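Local structure of nucleotidyltransferase-like protein (Exiguobacterium sibiricum, 3C18) at residues His152-Leu157 against Lys189-Leu194; Arg162-Glu167 against Leu182-Val187. The protein probably acts as a nucleotidyltransferase, its chain combining a nucleotidyltransferase-like domain with a YgxA-like substrate-binding domain and a helix-turn-helix domain. All blocks are in the same frame, centred on the assembly; numbering follows the deposited sequence. Where two conformers were deposited one is given.

Contact 1: His152-Leu157 against Lys189-Leu194; sequences HVHHAL and KLYEQL
The hydroxyl of Tyr191 sits beside the imidazole of His154 but is bound elsewhere: its OH is 3.5 Å from His154 NE2 without forming a hydrogen bond, and it is hydrogen-bonded to the backbone O of Tyr147 in the second subunit. The two rings meet obliquely, centroids 5.7 Å apart and planes at 59°, with His154 CD2 lying in the plane of the tyrosine ring beside CE1. Farther along this edge, Leu157 CD1 touches Tyr191 CD1 at 4.0 Å, while Trp177 stacks on the phenol ring. CG of Tyr191 stands anti to the backbone nitrogen (chi1 177°), which carries the ring across to the imidazole and the hydroxyl on to the subunit boundary.

Leu157 divides its two methyls between different neighbours. The side chains of Leu157 and Leu190 cross at about a right angle, their CD2 atoms 3.7 Å apart, whereas Leu157 CD1 presses on Leu194 CD2 at 3.5 Å, a tight carbon pair. The same Leu194 methyl also reaches Val153 CG1 at 4.0 Å, and Val153 also packs on Ala208, Leu209 and Leu212 of helix 201-218. These side chains fill the gap between two nearly antiparallel helices, whose local axes approach to 10.8 Å and cross at -153°.

Replacing Tyr191 by a leucine would remove the hydroxyl and would probably leave the carbonyl of Tyr147 in the second subunit without this donor, and the imidazole of His154 without its aromatic neighbour.

His154 also stacks on its counterpart in the second subunit. The chemistry is therefore split: apolar contacts alone join the helices on the Val153 and Leu194 side, whereas the aromatic and polar groups of His154 and Tyr191 couple that packing to the dimer interface.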
loop_
_atom_site.group_PDB
_atom_site.type_symbol
_atom_site.label_atom_id
_atom_site.label_comp_id
_atom_site.label_asym_id
_atom_site.label_seq_id
_atom_site.Cartn_x
_atom_site.Cartn_y
_atom_site.Cartn_z
ATOM N N HIS A 152 -2.591 -2.831 -15.179
ATOM C CA HIS A 152 -2.512 -1.436 -14.727
ATOM C C HIS A 152 -3.709 -0.621 -15.160
ATOM O O HIS A 152 -4.224 0.183 -14.404
ATOM C CB HIS A 152 -1.191 -0.801 -15.143
ATOM C CG HIS A 152 -0.028 -1.417 -14.445
ATOM N ND1 HIS A 152 0.594 -0.819 -13.369
ATOM C CD2 HIS A 152 0.573 -2.620 -14.603
ATOM C CE1 HIS A 152 1.562 -1.603 -12.931
ATOM N NE2 HIS A 152 1.562 -2.706 -13.650
ATOM N N VAL A 153 -4.196 -0.902 -16.356
ATOM C CA VAL A 153 -5.351 -0.175 -16.852
ATOM C C VAL A 153 -6.545 -0.459 -15.955
ATOM O O VAL A 153 -7.320 0.436 -15.603
ATOM C CB VAL A 153 -5.691 -0.508 -18.298
ATOM C CG1 VAL A 153 -7.122 -0.145 -18.574
ATOM C CG2 VAL A 153 -4.731 0.259 -19.213
ATOM N N HIS A 154 -6.658 -1.717 -15.555
ATOM C CA HIS A 154 -7.787 -2.169 -14.720
ATOM C C HIS A 154 -7.706 -1.482 -13.361
ATOM O O HIS A 154 -8.675 -0.948 -12.839
ATOM C CB HIS A 154 -7.767 -3.699 -14.588
ATOM C CG HIS A 154 -8.795 -4.232 -13.656
ATOM N ND1 HIS A 154 -8.611 -4.260 -12.294
ATOM C CD2 HIS A 154 -10.034 -4.734 -13.882
ATOM C CE1 HIS A 154 -9.697 -4.737 -11.717
ATOM N NE2 HIS A 154 -10.568 -5.047 -12.657
ATOM N N HIS A 155 -6.514 -1.440 -12.810
ATOM C CA HIS A 155 -6.306 -0.798 -11.516
ATOM C C HIS A 155 -6.619 0.684 -11.619
ATOM O O HIS A 155 -7.253 1.271 -10.748
ATOM C CB HIS A 155 -4.872 -0.994 -11.033
ATOM C CG HIS A 155 -4.533 -2.408 -10.667
ATOM N ND1 HIS A 155 -3.416 -2.732 -9.934
ATOM C CD2 HIS A 155 -5.163 -3.581 -10.928
ATOM C CE1 HIS A 155 -3.359 -4.041 -9.768
ATOM N NE2 HIS A 155 -4.414 -4.580 -10.353
ATOM N N ALA A 156 -6.184 1.301 -12.706
ATOM C CA ALA A 156 -6.437 2.746 -12.894
ATOM C C ALA A 156 -7.911 2.984 -12.904
ATOM O O ALA A 156 -8.417 3.951 -12.366
ATOM C CB ALA A 156 -5.831 3.260 -14.229
ATOM N N LEU A 157 -8.629 2.101 -13.555
ATOM C CA LEU A 157 -10.102 2.264 -13.639
ATOM C C LEU A 157 -10.742 2.167 -12.258
ATOM O O LEU A 157 -11.698 2.853 -11.933
ATOM C CB LEU A 157 -10.713 1.215 -14.558
ATOM C CG LEU A 157 -10.577 1.491 -16.050
ATOM C CD1 LEU A 157 -10.910 0.257 -16.854
ATOM C CD2 LEU A 157 -11.445 2.617 -16.453
ATOM N N LYS A 189 -19.275 3.051 -17.389
ATOM C CA LYS A 189 -19.442 2.561 -18.763
ATOM C C LYS A 189 -18.102 2.231 -19.384
ATOM O O LYS A 189 -17.970 1.301 -20.144
ATOM C CB LYS A 189 -20.203 3.569 -19.663
ATOM N N LEU A 190 -17.088 3.008 -19.053
ATOM C CA LEU A 190 -15.725 2.753 -19.561
ATOM C C LEU A 190 -15.229 1.384 -19.045
ATOM O O LEU A 190 -14.572 0.618 -19.749
ATOM C CB LEU A 190 -14.775 3.871 -19.091
ATOM C CG LEU A 190 -13.411 3.879 -19.723
ATOM C CD1 LEU A 190 -13.588 4.029 -21.205
ATOM C CD2 LEU A 190 -12.534 4.994 -19.124
ATOM N N TYR A 191 -15.581 1.065 -17.809
ATOM C CA TYR A 191 -15.137 -0.214 -17.195
ATOM C C TYR A 191 -15.868 -1.390 -17.810
ATOM O O TYR A 191 -15.300 -2.432 -18.106
ATOM C CB TYR A 191 -15.352 -0.177 -15.684
ATOM C CG TYR A 191 -14.997 -1.440 -14.942
ATOM C CD1 TYR A 191 -13.680 -1.838 -14.786
ATOM C CD2 TYR A 191 -15.985 -2.215 -14.366
ATOM C CE1 TYR A 191 -13.371 -2.974 -14.084
ATOM C CE2 TYR A 191 -15.681 -3.372 -13.674
ATOM C CZ TYR A 191 -14.389 -3.745 -13.532
ATOM O OH TYR A 191 -14.106 -4.892 -12.815
ATOM N N GLU A 192 -17.147 -1.159 -18.050
ATOM C CA GLU A 192 -18.055 -2.170 -18.582
ATOM C C GLU A 192 -17.601 -2.552 -19.985
ATOM O O GLU A 192 -17.575 -3.713 -20.348
ATOM C CB GLU A 192 -19.491 -1.628 -18.599
ATOM C CG GLU A 192 -20.550 -2.693 -18.566
ATOM C CD GLU A 192 -21.948 -2.134 -18.303
ATOM O OE1 GLU A 192 -22.316 -1.145 -18.977
ATOM O OE2 GLU A 192 -22.674 -2.696 -17.439
ATOM N N GLN A 193 -17.229 -1.541 -20.751
ATOM C CA GLN A 193 -16.723 -1.729 -22.110
ATOM C C GLN A 193 -15.506 -2.604 -22.107
ATOM O O GLN A 193 -15.270 -3.344 -23.053
ATOM C CB GLN A 193 -16.244 -0.419 -22.745
ATOM C CG GLN A 193 -17.254 0.569 -23.227
ATOM C CD GLN A 193 -16.553 1.912 -23.521
ATOM O OE1 GLN A 193 -15.344 1.951 -23.912
ATOM N NE2 GLN A 193 -17.279 3.017 -23.295
ATOM N N LEU A 194 -14.671 -2.421 -21.091
ATOM C CA LEU A 194 -13.401 -3.164 -20.991
ATOM C C LEU A 194 -13.720 -4.610 -20.644
ATOM O O LEU A 194 -13.168 -5.533 -21.221
ATOM C CB LEU A 194 -12.433 -2.544 -19.951
ATOM C CG LEU A 194 -11.103 -3.290 -19.712
ATOM C CD1 LEU A 194 -10.355 -3.433 -20.974
ATOM C CD2 LEU A 194 -10.193 -2.641 -18.619
#

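Contact 2: Arg162-Glu167 against Leu182-Val187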
loop_
_atom_site.group_PDB
_atom_site.type_symbol
_atom_site.label_atom_id
_atom_site.label_comp_id
_atom_site.label_asym_id
_atom_site.label_seq_id
_atom_site.Cartn_x
_atom_site.Cartn_y
_atom_site.Cartn_z
ATOM N N ARG A 162 -13.236 5.134 -7.499
ATOM C CA ARG A 162 -13.139 5.608 -6.098
ATOM C C ARG A 162 -13.121 7.138 -6.062
ATOM O O ARG A 162 -13.813 7.771 -5.264
ATOM C CB ARG A 162 -11.907 5.013 -5.389
ATOM C CG ARG A 162 -12.032 3.496 -5.130
ATOM C CD ARG A 162 -10.730 2.866 -4.655
ATOM N NE ARG A 162 -10.150 3.627 -3.563
ATOM C CZ ARG A 162 -10.510 3.512 -2.292
ATOM N NH1 ARG A 162 -11.460 2.669 -1.955
ATOM N NH2 ARG A 162 -9.930 4.259 -1.365
ATOM N N LEU A 163 -12.378 7.727 -6.985
ATOM C CA LEU A 163 -12.299 9.196 -7.110
ATOM C C LEU A 163 -13.639 9.774 -7.454
ATOM O O LEU A 163 -14.098 10.777 -6.869
ATOM C CB LEU A 163 -11.257 9.587 -8.157
ATOM C CG LEU A 163 -11.117 11.065 -8.481
ATOM C CD1 LEU A 163 -10.813 11.920 -7.270
ATOM C CD2 LEU A 163 -10.036 11.195 -9.511
ATOM N N SER A 164 -14.313 9.109 -8.372
ATOM C CA SER A 164 -15.627 9.565 -8.823
ATOM C C SER A 164 -16.637 9.555 -7.686
ATOM O O SER A 164 -17.493 10.422 -7.586
ATOM C CB SER A 164 -16.098 8.724 -10.003
ATOM O OG SER A 164 -15.137 8.810 -11.040
ATOM N N VAL A 165 -16.485 8.586 -6.797
ATOM C CA VAL A 165 -17.349 8.456 -5.625
ATOM C C VAL A 165 -17.040 9.593 -4.637
ATOM O O VAL A 165 -17.940 10.271 -4.143
ATOM C CB VAL A 165 -17.219 7.088 -4.940
ATOM C CG1 VAL A 165 -17.962 7.063 -3.612
ATOM C CG2 VAL A 165 -17.751 6.010 -5.872
ATOM N N LEU A 166 -15.759 9.796 -4.361
ATOM C CA LEU A 166 -15.338 10.908 -3.489
ATOM C C LEU A 166 -15.860 12.237 -4.032
ATOM O O LEU A 166 -16.311 13.100 -3.302
ATOM C CB LEU A 166 -13.797 10.951 -3.402
ATOM C CG LEU A 166 -13.135 9.881 -2.513
ATOM C CD1 LEU A 166 -11.646 9.701 -2.901
ATOM C CD2 LEU A 166 -13.280 10.219 -1.020
ATOM N N GLU A 167 -15.846 12.381 -5.344
ATOM C CA GLU A 167 -16.222 13.656 -5.957
ATOM C C GLU A 167 -17.635 14.014 -5.594
ATOM O O GLU A 167 -17.978 15.165 -5.532
ATOM C CB GLU A 167 -16.089 13.640 -7.484
ATOM C CG GLU A 167 -14.682 13.772 -7.993
ATOM C CD GLU A 167 -14.594 13.711 -9.503
ATOM O OE1 GLU A 167 -15.322 12.890 -10.102
ATOM O OE2 GLU A 167 -13.756 14.439 -10.095
ATOM N N LEU A 182 -24.102 5.014 -10.485
ATOM C CA LEU A 182 -24.927 6.223 -10.489
ATOM C C LEU A 182 -24.091 7.485 -10.196
ATOM O O LEU A 182 -24.349 8.536 -10.745
ATOM C CB LEU A 182 -26.094 6.082 -9.510
ATOM C CG LEU A 182 -27.173 5.115 -10.021
ATOM C CD1 LEU A 182 -28.457 5.263 -9.203
ATOM C CD2 LEU A 182 -27.450 5.338 -11.534
ATOM N N ASP A 183 -23.067 7.350 -9.365
ATOM C CA ASP A 183 -22.216 8.503 -8.995
ATOM C C ASP A 183 -21.407 9.039 -10.171
ATOM O O ASP A 183 -20.987 10.201 -10.171
ATOM C CB ASP A 183 -21.253 8.162 -7.848
ATOM C CG ASP A 183 -21.956 8.019 -6.525
ATOM O OD1 ASP A 183 -23.206 8.165 -6.484
ATOM O OD2 ASP A 183 -21.258 7.741 -5.529
ATOM N N ASP A 184 -21.154 8.160 -11.142
ATOM C CA ASP A 184 -20.446 8.528 -12.387
ATOM C C ASP A 184 -20.602 7.472 -13.488
ATOM O O ASP A 184 -19.730 6.632 -13.697
ATOM C CB ASP A 184 -18.966 8.797 -12.139
ATOM C CG ASP A 184 -18.344 9.688 -13.224
ATOM O OD1 ASP A 184 -18.772 9.596 -14.400
ATOM O OD2 ASP A 184 -17.422 10.479 -12.891
ATOM N N PRO A 185 -21.724 7.518 -14.199
ATOM C CA PRO A 185 -22.031 6.526 -15.245
ATOM C C PRO A 185 -20.994 6.454 -16.369
ATOM O O PRO A 185 -20.810 5.416 -16.994
ATOM C CB PRO A 185 -23.378 6.999 -15.777
ATOM C CG PRO A 185 -23.984 7.813 -14.642
ATOM C CD PRO A 185 -22.870 8.388 -13.872
ATOM N N ASP A 186 -20.332 7.569 -16.628
ATOM C CA ASP A 186 -19.317 7.591 -17.672
ATOM C C ASP A 186 -18.127 6.699 -17.274
ATOM O O ASP A 186 -17.522 6.038 -18.095
ATOM C CB ASP A 186 -18.802 8.993 -17.938
ATOM C CG ASP A 186 -19.732 9.806 -18.784
ATOM O OD1 ASP A 186 -20.631 9.243 -19.455
ATOM O OD2 ASP A 186 -19.522 11.027 -18.797
ATOM N N VAL A 187 -17.783 6.709 -15.996
ATOM C CA VAL A 187 -16.660 5.868 -15.524
ATOM C C VAL A 187 -17.079 4.420 -15.525
ATOM O O VAL A 187 -16.381 3.528 -16.003
ATOM C CB VAL A 187 -16.211 6.283 -14.120
ATOM C CG1 VAL A 187 -15.212 5.264 -13.571
ATOM C CG2 VAL A 187 -15.626 7.706 -14.208
#
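The C-terminal part of helix 146-167 lies against a break in the chain, where helix 176-183 stops and helix 185-195 starts. Two CA pairs mark the approach, Val165 to Asp183 at 5.9 Å and Ser164 to Asp184 at 6.1 Å. Asp184 leaves helical geometry, with phi -165° and psi 82°, and this single non-helical residue turns the chain from one helix into the next.

Ser164 CB lies against Asp184 CB at 3.6 Å. In one of the two conformers of Ser164, OG is hydrogen-bonded to the carbonyl of Leu160 in its own helix; it is 3.4 Å from Asp184 OD2 and near the CG2 methyl of Val187, without a hydrogen bond to either. Asp183 OD2 approaches the fork of Val165, standing 3.9 Å from both CG1 and CG2, while Val176 and Gln179 of helix 176-183 also touch this valine.

The Asp184 carboxylate has two tasks. Its CG is anti to the backbone nitrogen (chi1 -157°), an orientation in which OD1 can accept a weak, 3.4 Å bond from Val187 N. OD2 forms a salt bridge with Lys219, which pairs with Glu167 OE1 as well. Glu167 OE1 and Asp184 OD2 are 4.2 Å apart, and the shared lysine probably offsets the repulsion expected between them. Ser222 OG holds the other carboxylate oxygen of Glu167.

No hydrogen bond joins the two segments directly; they meet through van der Waals contacts of Ser164 and Val165 with Asp183, Asp184 and Val187, and Lys219 bridges Glu167 and Asp184. The arrangement is a helix-to-helix junction with an aspartate N-cap: Asp184 caps the new helix, Pro185 occupies its first turn, and the whole corner rests on the C-terminal part of helix 146-167.

In the fold
Running from the N terminus, the chain passes first through the nucleotidyltransferase-like region and helix 116-142 before it enters helix 146-167, which supplies the first segment of both contacts. It then turns back through helix 176-183 and a one-residue break into helix 185-195. Contact 2 closes the shorter loop, with 14 residues between its segments; contact 1 closes the longer one, with 31, so the two are nested, their centres about 13 Å apart. Together they fasten helix 185-195 to helix 146-167 at two levels: contact 2 at the corner where the later helix begins, contact 1 farther along it, toward the second subunit.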